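Long-range contacts in lipoprotein (PDB 6JF1), which binds L-methionine and probably delivers it to an ABC importer of Streptococcus pneumoniae: residues T32-E40 / N202-K210; Y106-L116 / L193-N203. All coordinates share one frame; numbering follows the deposited sequence.

Interaction 1: T32-E40 / N202-K210. With ZN (zinc ion), chain D; MET (methionine), chain B.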
loop_
_atom_site.group_PDB
_atom_site.type_symbol
_atom_site.label_atom_id
_atom_site.label_comp_id
_atom_site.label_asym_id
_atom_site.label_seq_id
_atom_site.Cartn_x
_atom_site.Cartn_y
_atom_site.Cartn_z
ATOM N N THR A 32 11.040 -2.419 2.016
ATOM C CA THR A 32 9.860 -1.593 2.015
ATOM C C THR A 32 9.722 -0.952 0.626
ATOM O O THR A 32 10.543 -1.194 -0.294
ATOM C CB THR A 32 9.910 -0.504 3.101
ATOM O OG1 THR A 32 10.930 0.439 2.742
ATOM C CG2 THR A 32 10.178 -1.013 4.505
ATOM N N VAL A 33 8.652 -0.156 0.504
ATOM C CA VAL A 33 8.503 0.794 -0.539
ATOM C C VAL A 33 8.625 2.205 0.076
ATOM O O VAL A 33 7.979 2.541 1.115
ATOM C CB VAL A 33 7.164 0.538 -1.281
ATOM C CG1 VAL A 33 6.904 1.594 -2.361
ATOM C CG2 VAL A 33 7.203 -0.847 -1.944
ATOM N N ASN A 34 9.409 3.056 -0.569
ATOM C CA ASN A 34 9.730 4.425 -0.054
ATOM C C ASN A 34 8.451 5.254 0.148
ATOM O O ASN A 34 7.534 5.208 -0.665
ATOM C CB ASN A 34 10.766 5.151 -0.923
ATOM C CG ASN A 34 10.437 5.274 -2.407
ATOM O OD1 ASN A 34 9.300 5.098 -2.861
ATOM N ND2 ASN A 34 11.445 5.611 -3.188
ATOM N N ARG A 35 8.390 5.977 1.269
ATOM C CA ARG A 35 7.298 6.917 1.554
ATOM C C ARG A 35 7.910 8.255 2.002
ATOM O O ARG A 35 9.027 8.294 2.425
ATOM C CB ARG A 35 6.357 6.366 2.639
ATOM C CG ARG A 35 5.718 5.044 2.238
ATOM C CD ARG A 35 4.763 4.533 3.280
ATOM N NE ARG A 35 3.671 5.463 3.584
ATOM C CZ ARG A 35 2.733 5.203 4.498
ATOM N NH1 ARG A 35 2.749 4.046 5.149
ATOM N NH2 ARG A 35 1.777 6.086 4.741
ATOM N N SER A 36 7.154 9.330 1.886
ATOM C CA SER A 36 7.658 10.704 2.063
ATOM C C SER A 36 7.279 11.286 3.426
ATOM O O SER A 36 6.470 10.747 4.161
ATOM C CB SER A 36 7.107 11.582 0.963
ATOM O OG SER A 36 7.704 11.203 -0.262
ATOM N N GLY A 37 7.882 12.433 3.727
ATOM C CA GLY A 37 7.655 13.136 4.983
ATOM C C GLY A 37 8.025 12.292 6.192
ATOM O O GLY A 37 9.076 11.658 6.278
ATOM N N SER A 38 7.141 12.278 7.159
ATOM C CA SER A 38 7.501 11.661 8.397
ATOM C C SER A 38 7.049 10.184 8.450
ATOM O O SER A 38 7.104 9.596 9.522
ATOM C CB SER A 38 6.873 12.480 9.511
ATOM O OG SER A 38 7.362 13.810 9.441
ATOM N N GLU A 39 6.602 9.592 7.333
ATOM C CA GLU A 39 5.867 8.308 7.383
ATOM C C GLU A 39 6.783 7.140 7.765
ATOM O O GLU A 39 6.294 6.112 8.166
ATOM C CB GLU A 39 5.062 8.069 6.099
ATOM C CG GLU A 39 4.071 9.197 5.900
ATOM C CD GLU A 39 3.125 9.154 4.718
ATOM O OE1 GLU A 39 3.411 8.431 3.759
ATOM O OE2 GLU A 39 2.096 9.873 4.777
ATOM N N GLU A 40 8.086 7.314 7.698
ATOM C CA GLU A 40 8.990 6.196 8.005
ATOM C C GLU A 40 9.509 6.285 9.446
ATOM O O GLU A 40 10.354 5.487 9.819
ATOM C CB GLU A 40 10.098 6.162 6.957
ATOM C CG GLU A 40 9.462 5.881 5.599
ATOM C CD GLU A 40 10.458 5.884 4.469
ATOM O OE1 GLU A 40 11.538 6.502 4.660
ATOM O OE2 GLU A 40 10.164 5.246 3.427
ATOM N N ASN A 202 -3.075 4.417 -3.679
ATOM C CA ASN A 202 -2.621 3.757 -2.450
ATOM C C ASN A 202 -1.881 4.746 -1.533
ATOM O O ASN A 202 -1.113 5.610 -2.014
ATOM C CB ASN A 202 -1.659 2.615 -2.758
ATOM C CG ASN A 202 -2.305 1.464 -3.511
ATOM O OD1 ASN A 202 -2.240 1.412 -4.735
ATOM N ND2 ASN A 202 -2.877 0.508 -2.790
ATOM N N ASN A 203 -2.062 4.568 -0.224
ATOM C CA ASN A 203 -1.477 5.448 0.837
ATOM C C ASN A 203 0.036 5.592 0.651
ATOM O O ASN A 203 0.620 6.643 1.006
ATOM C CB ASN A 203 -1.736 4.896 2.249
ATOM C CG ASN A 203 -0.937 3.636 2.556
ATOM O OD1 ASN A 203 -0.922 2.691 1.767
ATOM N ND2 ASN A 203 -0.254 3.616 3.690
ATOM N N THR A 204 0.675 4.541 0.144
ATOM C CA THR A 204 2.122 4.542 -0.030
ATOM C C THR A 204 2.612 5.772 -0.822
ATOM O O THR A 204 3.748 6.218 -0.610
ATOM C CB THR A 204 2.540 3.314 -0.846
ATOM O OG1 THR A 204 1.772 2.207 -0.365
ATOM C CG2 THR A 204 4.020 2.996 -0.722
ATOM N N PHE A 205 1.798 6.309 -1.750
ATOM C CA PHE A 205 2.326 7.253 -2.820
ATOM C C PHE A 205 1.755 8.668 -2.609
ATOM O O PHE A 205 2.088 9.610 -3.329
ATOM C CB PHE A 205 2.006 6.716 -4.213
ATOM C CG PHE A 205 2.509 5.304 -4.408
ATOM C CD1 PHE A 205 3.874 5.020 -4.332
ATOM C CD2 PHE A 205 1.600 4.259 -4.587
ATOM C CE1 PHE A 205 4.327 3.713 -4.475
ATOM C CE2 PHE A 205 2.055 2.959 -4.761
ATOM C CZ PHE A 205 3.409 2.688 -4.696
ATOM N N VAL A 206 0.920 8.785 -1.599
ATOM C CA VAL A 206 0.126 9.975 -1.369
ATOM C C VAL A 206 1.064 11.155 -1.036
ATOM O O VAL A 206 0.941 12.238 -1.612
ATOM C CB VAL A 206 -0.848 9.679 -0.215
ATOM C CG1 VAL A 206 -1.231 10.926 0.557
ATOM C CG2 VAL A 206 -2.071 8.938 -0.727
ATOM N N THR A 207 2.013 10.953 -0.126
ATOM C CA THR A 207 2.790 12.101 0.419
ATOM C C THR A 207 3.800 12.613 -0.617
ATOM O O THR A 207 3.979 13.839 -0.775
ATOM C CB THR A 207 3.327 11.840 1.834
ATOM O OG1 THR A 207 2.197 11.487 2.635
ATOM C CG2 THR A 207 3.964 13.063 2.467
ATOM N N GLU A 208 4.425 11.686 -1.332
ATOM C CA GLU A 208 5.376 12.028 -2.401
ATOM C C GLU A 208 4.710 12.953 -3.435
ATOM O O GLU A 208 5.385 13.781 -4.041
ATOM C CB GLU A 208 5.916 10.772 -3.087
ATOM C CG GLU A 208 7.093 11.037 -4.022
ATOM C CD GLU A 208 6.776 11.539 -5.432
ATOM O OE1 GLU A 208 5.607 11.395 -5.885
ATOM O OE2 GLU A 208 7.712 12.074 -6.097
ATOM N N ALA A 209 3.428 12.766 -3.703
ATOM C CA ALA A 209 2.745 13.588 -4.718
ATOM C C ALA A 209 2.171 14.857 -4.070
ATOM O O ALA A 209 1.517 15.661 -4.701
ATOM C CB ALA A 209 1.670 12.765 -5.396
ATOM N N LYS A 210 2.391 14.988 -2.786
ATOM C CA LYS A 210 1.910 16.103 -1.983
ATOM C C LYS A 210 0.375 16.110 -1.932
ATOM O O LYS A 210 -0.223 17.178 -1.948
ATOM C CB LYS A 210 2.461 17.443 -2.500
ATOM C CG LYS A 210 3.866 17.440 -3.097
HETATM ZN ZN ZN D . 12.631 6.242 2.969
HETATM N N MET B . 0.053 0.104 1.878
HETATM C CA MET B . -0.734 -0.330 0.661
HETATM C C MET B . -2.221 -0.241 1.005
HETATM O O MET B . -3.029 0.196 0.161
HETATM C CB MET B . -0.398 -1.779 0.277
HETATM C CG MET B . -0.860 -2.142 -1.151
HETATM S SD MET B . -0.436 -3.862 -1.551
HETATM C CE MET B . 1.293 -3.699 -2.026
HETATM O OXT MET B . -2.599 -0.557 2.171
HETATM O O HOH W 1 6.311 7.335 -2.186
HETATM O O HOH W 2 4.766 8.834 -0.271
HETATM O O HOH W 3 2.506 8.492 1.444
HETATM O O HOH W 4 14.274 6.963 3.372
#
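A contact partly polar and bridged by water joins residues 33-39, the last strand residue of 27-33 and the loop after it, to the loop that follows strand 198-201. Val33 CG1 packs 3.6 Å from Thr204 CG2 and also reaches Phe205 CE1. Thr204 turns this methyl to Val33 by holding it anti to the backbone N, while its OG1 bonds to Tyr65. The Arg35 guanidinium receives Asn203 over one face, ND2 lying 3.4 Å from Arg35 NH2 with the amide plane turned 73° to it; both are donors, and Asp272 takes a salt bridge from Arg35 NH1 and a hydrogen bond from Asn203 ND2. Glu39 grips Arg35 through OE1 in a salt bridge, 3.0 Å from NE. Its other oxygen, OE2, accepts a hydrogen bond from Thr207 OG1, 2.7 Å away and above the carboxylate plane. The two segments belong to the two lobes of a substrate-binding protein, and they face each other beside the methionine cleft. There Asn203 OD1 accepts from the ligand N at 2.8 Å, while Asn202 ND2 donates to the ligand O. Water 2 accepts from Ser36 N and Glu208 N and donates to Thr204 O. Glu40 OE1 binds a zinc ion, 2.0 Å away, that Glu61 shares.

Interaction 2: Y106-L116 / L193-N203; sequences YISPIRLYSGL and LSSVDAAVVNN. With MET (methionine), chain B.
Strands 111-114 and 198-201 run antiparallel, their axes 4.7 Å apart at closest approach and inclined at 147°. They are neighbours in the mixed sheet of one lobe of this two-lobed binding protein. Arg111 with Val201 and Tyr113 with Ala199 form the hydrogen-bonded pairs, the latter closed by Tyr113 N to Ala199 O and Ala199 N to Tyr113 O. Beyond the Ser114-Ala198 pair, Gly115 N bonds to Asp197 O and Leu116 N to Leu193 O at 2.8 Å. Val196 O lies 3.3 Å from Gly115 CA in a CA-H...O contact, on the side where a CB would point. On one face of the sheet Leu112 CD1 lies 3.7 Å from Val200 CG2, and Ile110 CD1 meets the other branch, CG1, with helix 141-153 packed against this face. On the other face the Tyr113 and Val201 side chains cross at about a right angle, Tyr113 CE1 3.8 Å from Val201 CB, and water 6 links Tyr113 OH to Val201 O. Toward the cleft, Ser108 OG, bonded to Leu271 O, touches Asn203 CB. With CG between backbone N and carbonyl carbon (chi1 70°), Tyr106 presents its OH to Asn203 ND2, 2.9 Å away in the amide plane, the bond nearly straight at 170°.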
loop_
_atom_site.group_PDB
_atom_site.type_symbol
_atom_site.label_atom_id
_atom_site.label_comp_id
_atom_site.label_asym_id
_atom_site.label_seq_id
_atom_site.Cartn_x
_atom_site.Cartn_y
_atom_site.Cartn_z
ATOM N N TYR A 106 -1.112 -1.951 9.816
ATOM C CA TYR A 106 -2.068 -0.908 9.730
ATOM C C TYR A 106 -3.029 -1.173 8.546
ATOM O O TYR A 106 -2.791 -2.061 7.702
ATOM C CB TYR A 106 -1.293 0.401 9.634
ATOM C CG TYR A 106 -0.585 0.567 8.318
ATOM C CD1 TYR A 106 -1.305 1.042 7.237
ATOM C CD2 TYR A 106 0.772 0.297 8.145
ATOM C CE1 TYR A 106 -0.712 1.247 6.003
ATOM C CE2 TYR A 106 1.379 0.498 6.905
ATOM C CZ TYR A 106 0.624 0.955 5.830
ATOM O OH TYR A 106 1.109 1.150 4.563
ATOM N N ILE A 107 -4.137 -0.431 8.512
ATOM C CA ILE A 107 -5.012 -0.343 7.352
ATOM C C ILE A 107 -5.045 1.128 6.934
ATOM O O ILE A 107 -4.904 2.018 7.765
ATOM C CB ILE A 107 -6.408 -0.904 7.655
ATOM C CG1 ILE A 107 -7.217 -1.098 6.371
ATOM C CG2 ILE A 107 -7.137 -0.025 8.694
ATOM C CD1 ILE A 107 -8.567 -1.787 6.571
ATOM N N SER A 108 -5.063 1.345 5.622
ATOM C CA SER A 108 -5.279 2.649 5.053
ATOM C C SER A 108 -6.278 2.545 3.875
ATOM O O SER A 108 -5.864 2.361 2.728
ATOM C CB SER A 108 -3.948 3.208 4.601
ATOM O OG SER A 108 -4.097 4.581 4.300
ATOM N N PRO A 109 -7.588 2.679 4.150
ATOM C CA PRO A 109 -8.605 2.517 3.114
ATOM C C PRO A 109 -8.289 3.382 1.876
ATOM O O PRO A 109 -7.975 4.584 1.991
ATOM C CB PRO A 109 -9.923 2.956 3.771
ATOM C CG PRO A 109 -9.699 2.699 5.245
ATOM C CD PRO A 109 -8.226 3.017 5.446
ATOM N N ILE A 110 -8.293 2.761 0.695
ATOM C CA ILE A 110 -7.785 3.465 -0.493
ATOM C C ILE A 110 -8.766 4.586 -0.874
ATOM O O ILE A 110 -9.975 4.474 -0.607
ATOM C CB ILE A 110 -7.572 2.460 -1.650
ATOM C CG1 ILE A 110 -6.552 2.980 -2.669
ATOM C CG2 ILE A 110 -8.908 2.061 -2.291
ATOM C CD1 ILE A 110 -6.006 1.902 -3.562
ATOM N N ARG A 111 -8.281 5.633 -1.546
ATOM C CA ARG A 111 -9.093 6.800 -1.803
ATOM C C ARG A 111 -9.016 7.183 -3.282
ATOM O O ARG A 111 -8.011 6.954 -3.965
ATOM C CB ARG A 111 -8.642 7.987 -0.933
ATOM C CG ARG A 111 -9.183 7.920 0.488
ATOM C CD ARG A 111 -8.278 8.621 1.483
ATOM N NE ARG A 111 -9.013 8.751 2.729
ATOM C CZ ARG A 111 -8.840 8.020 3.830
ATOM N NH1 ARG A 111 -8.101 6.909 3.845
ATOM N NH2 ARG A 111 -9.418 8.434 4.944
ATOM N N LEU A 112 -10.104 7.800 -3.727
ATOM C CA LEU A 112 -10.160 8.425 -5.007
ATOM C C LEU A 112 -9.878 9.924 -4.842
ATOM O O LEU A 112 -10.446 10.571 -3.950
ATOM C CB LEU A 112 -11.552 8.190 -5.594
ATOM C CG LEU A 112 -11.765 8.871 -6.944
ATOM C CD1 LEU A 112 -11.098 8.056 -8.051
ATOM C CD2 LEU A 112 -13.265 9.068 -7.199
ATOM N N TYR A 113 -8.994 10.446 -5.698
ATOM C CA TYR A 113 -8.531 11.851 -5.608
ATOM C C TYR A 113 -8.899 12.586 -6.901
ATOM O O TYR A 113 -8.864 11.991 -7.987
ATOM C CB TYR A 113 -7.013 11.930 -5.428
ATOM C CG TYR A 113 -6.543 11.405 -4.093
ATOM C CD1 TYR A 113 -6.277 10.050 -3.918
ATOM C CD2 TYR A 113 -6.441 12.241 -2.973
ATOM C CE1 TYR A 113 -5.883 9.545 -2.682
ATOM C CE2 TYR A 113 -6.042 11.744 -1.733
ATOM C CZ TYR A 113 -5.761 10.389 -1.587
ATOM O OH TYR A 113 -5.356 9.873 -0.382
ATOM N N SER A 114 -9.227 13.873 -6.765
ATOM C CA SER A 114 -9.491 14.683 -7.927
ATOM C C SER A 114 -8.188 14.916 -8.689
ATOM O O SER A 114 -7.115 15.126 -8.083
ATOM C CB SER A 114 -10.123 16.010 -7.549
ATOM O OG SER A 114 -10.129 16.893 -8.674
ATOM N N GLY A 115 -8.332 14.982 -10.011
ATOM C CA GLY A 115 -7.292 15.551 -10.882
ATOM C C GLY A 115 -7.034 17.003 -10.506
ATOM O O GLY A 115 -7.873 17.623 -9.839
ATOM N N LEU A 116 -5.874 17.521 -10.903
ATOM C CA LEU A 116 -5.391 18.819 -10.424
ATOM C C LEU A 116 -5.314 19.804 -11.595
ATOM O O LEU A 116 -5.001 19.409 -12.727
ATOM C CB LEU A 116 -4.015 18.648 -9.763
ATOM C CG LEU A 116 -3.948 17.738 -8.533
ATOM C CD1 LEU A 116 -2.509 17.367 -8.208
ATOM C CD2 LEU A 116 -4.611 18.386 -7.332
ATOM N N LEU A 193 -2.218 12.669 -11.726
ATOM C CA LEU A 193 -3.353 13.526 -11.365
ATOM C C LEU A 193 -3.269 14.906 -12.041
ATOM O O LEU A 193 -4.259 15.620 -12.175
ATOM C CB LEU A 193 -3.381 13.669 -9.845
ATOM C CG LEU A 193 -4.016 12.486 -9.119
ATOM C CD1 LEU A 193 -3.804 12.618 -7.627
ATOM C CD2 LEU A 193 -5.498 12.392 -9.451
ATOM N N SER A 194 -2.075 15.255 -12.465
ATOM C CA SER A 194 -1.853 16.449 -13.219
ATOM C C SER A 194 -2.512 16.324 -14.598
ATOM O O SER A 194 -2.781 17.332 -15.239
ATOM C CB SER A 194 -0.376 16.685 -13.340
ATOM O OG SER A 194 0.248 15.542 -13.937
ATOM N N SER A 195 -2.805 15.113 -15.070
ATOM C CA SER A 195 -3.349 15.030 -16.432
ATOM C C SER A 195 -4.540 14.062 -16.569
ATOM O O SER A 195 -4.840 13.602 -17.684
ATOM C CB SER A 195 -2.249 14.719 -17.410
ATOM O OG SER A 195 -1.955 13.331 -17.391
ATOM N N VAL A 196 -5.212 13.699 -15.477
ATOM C CA VAL A 196 -6.440 12.914 -15.602
ATOM C C VAL A 196 -7.515 13.600 -14.763
ATOM O O VAL A 196 -7.235 14.575 -14.071
ATOM C CB VAL A 196 -6.262 11.422 -15.239
ATOM C CG1 VAL A 196 -5.215 10.750 -16.110
ATOM C CG2 VAL A 196 -5.955 11.193 -13.757
ATOM N N ASP A 197 -8.719 13.054 -14.800
ATOM C CA ASP A 197 -9.849 13.647 -14.093
ATOM C C ASP A 197 -9.873 13.241 -12.608
ATOM O O ASP A 197 -10.264 14.039 -11.732
ATOM C CB ASP A 197 -11.141 13.386 -14.888
ATOM C CG ASP A 197 -11.097 14.133 -16.210
ATOM O OD1 ASP A 197 -11.057 15.387 -16.147
ATOM O OD2 ASP A 197 -10.990 13.468 -17.280
ATOM N N ALA A 198 -9.508 11.986 -12.346
ATOM C CA ALA A 198 -9.429 11.420 -10.998
ATOM C C ALA A 198 -8.483 10.212 -11.052
ATOM O O ALA A 198 -8.214 9.709 -12.145
ATOM C CB ALA A 198 -10.808 11.035 -10.478
ATOM N N ALA A 199 -7.995 9.775 -9.886
ATOM C CA ALA A 199 -7.092 8.568 -9.754
ATOM C C ALA A 199 -7.355 7.877 -8.417
ATOM O O ALA A 199 -7.589 8.548 -7.389
ATOM C CB ALA A 199 -5.609 8.947 -9.860
ATOM N N VAL A 200 -7.301 6.555 -8.430
ATOM C CA VAL A 200 -7.263 5.804 -7.170
ATOM C C VAL A 200 -5.794 5.629 -6.774
ATOM O O VAL A 200 -4.945 5.184 -7.603
ATOM C CB VAL A 200 -8.039 4.478 -7.259
ATOM C CG1 VAL A 200 -7.975 3.678 -5.950
ATOM C CG2 VAL A 200 -9.491 4.749 -7.666
ATOM N N VAL A 201 -5.505 6.038 -5.525
ATOM C CA VAL A 201 -4.122 6.114 -5.071
ATOM C C VAL A 201 -3.943 5.424 -3.709
ATOM O O VAL A 201 -4.553 5.829 -2.710
ATOM C CB VAL A 201 -3.652 7.568 -4.982
ATOM C CG1 VAL A 201 -2.184 7.585 -4.582
ATOM C CG2 VAL A 201 -3.898 8.319 -6.298
ATOM N N ASN A 202 -3.075 4.417 -3.679
ATOM C CA ASN A 202 -2.621 3.757 -2.450
ATOM C C ASN A 202 -1.881 4.746 -1.533
ATOM O O ASN A 202 -1.113 5.610 -2.014
ATOM C CB ASN A 202 -1.659 2.615 -2.758
ATOM C CG ASN A 202 -2.305 1.464 -3.511
ATOM O OD1 ASN A 202 -2.240 1.412 -4.735
ATOM N ND2 ASN A 202 -2.877 0.508 -2.790
ATOM N N ASN A 203 -2.062 4.568 -0.224
ATOM C CA ASN A 203 -1.477 5.448 0.837
ATOM C C ASN A 203 0.036 5.592 0.651
ATOM O O ASN A 203 0.620 6.643 1.006
ATOM C CB ASN A 203 -1.736 4.896 2.249
ATOM C CG ASN A 203 -0.937 3.636 2.556
ATOM O OD1 ASN A 203 -0.922 2.691 1.767
ATOM N ND2 ASN A 203 -0.254 3.616 3.690
HETATM N N MET B . 0.053 0.104 1.878
HETATM C CA MET B . -0.734 -0.330 0.661
HETATM C C MET B . -2.221 -0.241 1.005
HETATM O O MET B . -3.029 0.196 0.161
HETATM C CB MET B . -0.398 -1.779 0.277
HETATM C CG MET B . -0.860 -2.142 -1.151
HETATM S SD MET B . -0.436 -3.862 -1.551
HETATM C CE MET B . 1.293 -3.699 -2.026
HETATM O OXT MET B . -2.599 -0.557 2.171
HETATM O O HOH W 5 -4.212 2.606 0.383
HETATM O O HOH W 6 -5.103 7.037 -0.381
#

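How the interactions relate
From the N terminus, the chain first passes through 32-40, at the end of strand 27-33 in the sheet of one lobe. It then runs through 106-116, which leaves that sheet and enters the sheet of the other lobe, and returns through 193-203. Interaction 2 therefore closes a loop wholly nested within the larger one closed by interaction 1. Asn202 and Asn203 belong to both: strand 198-201 ends just before them, and the chain continues into 204-210. Interaction 2 pairs strands 111-117 and 198-201 and, through Tyr106, also reaches the first sheet; interaction 1 spans the two lobes beside the bound methionine. The contacts also touch directly, with Arg35 against Tyr106 and Val206 against Tyr113.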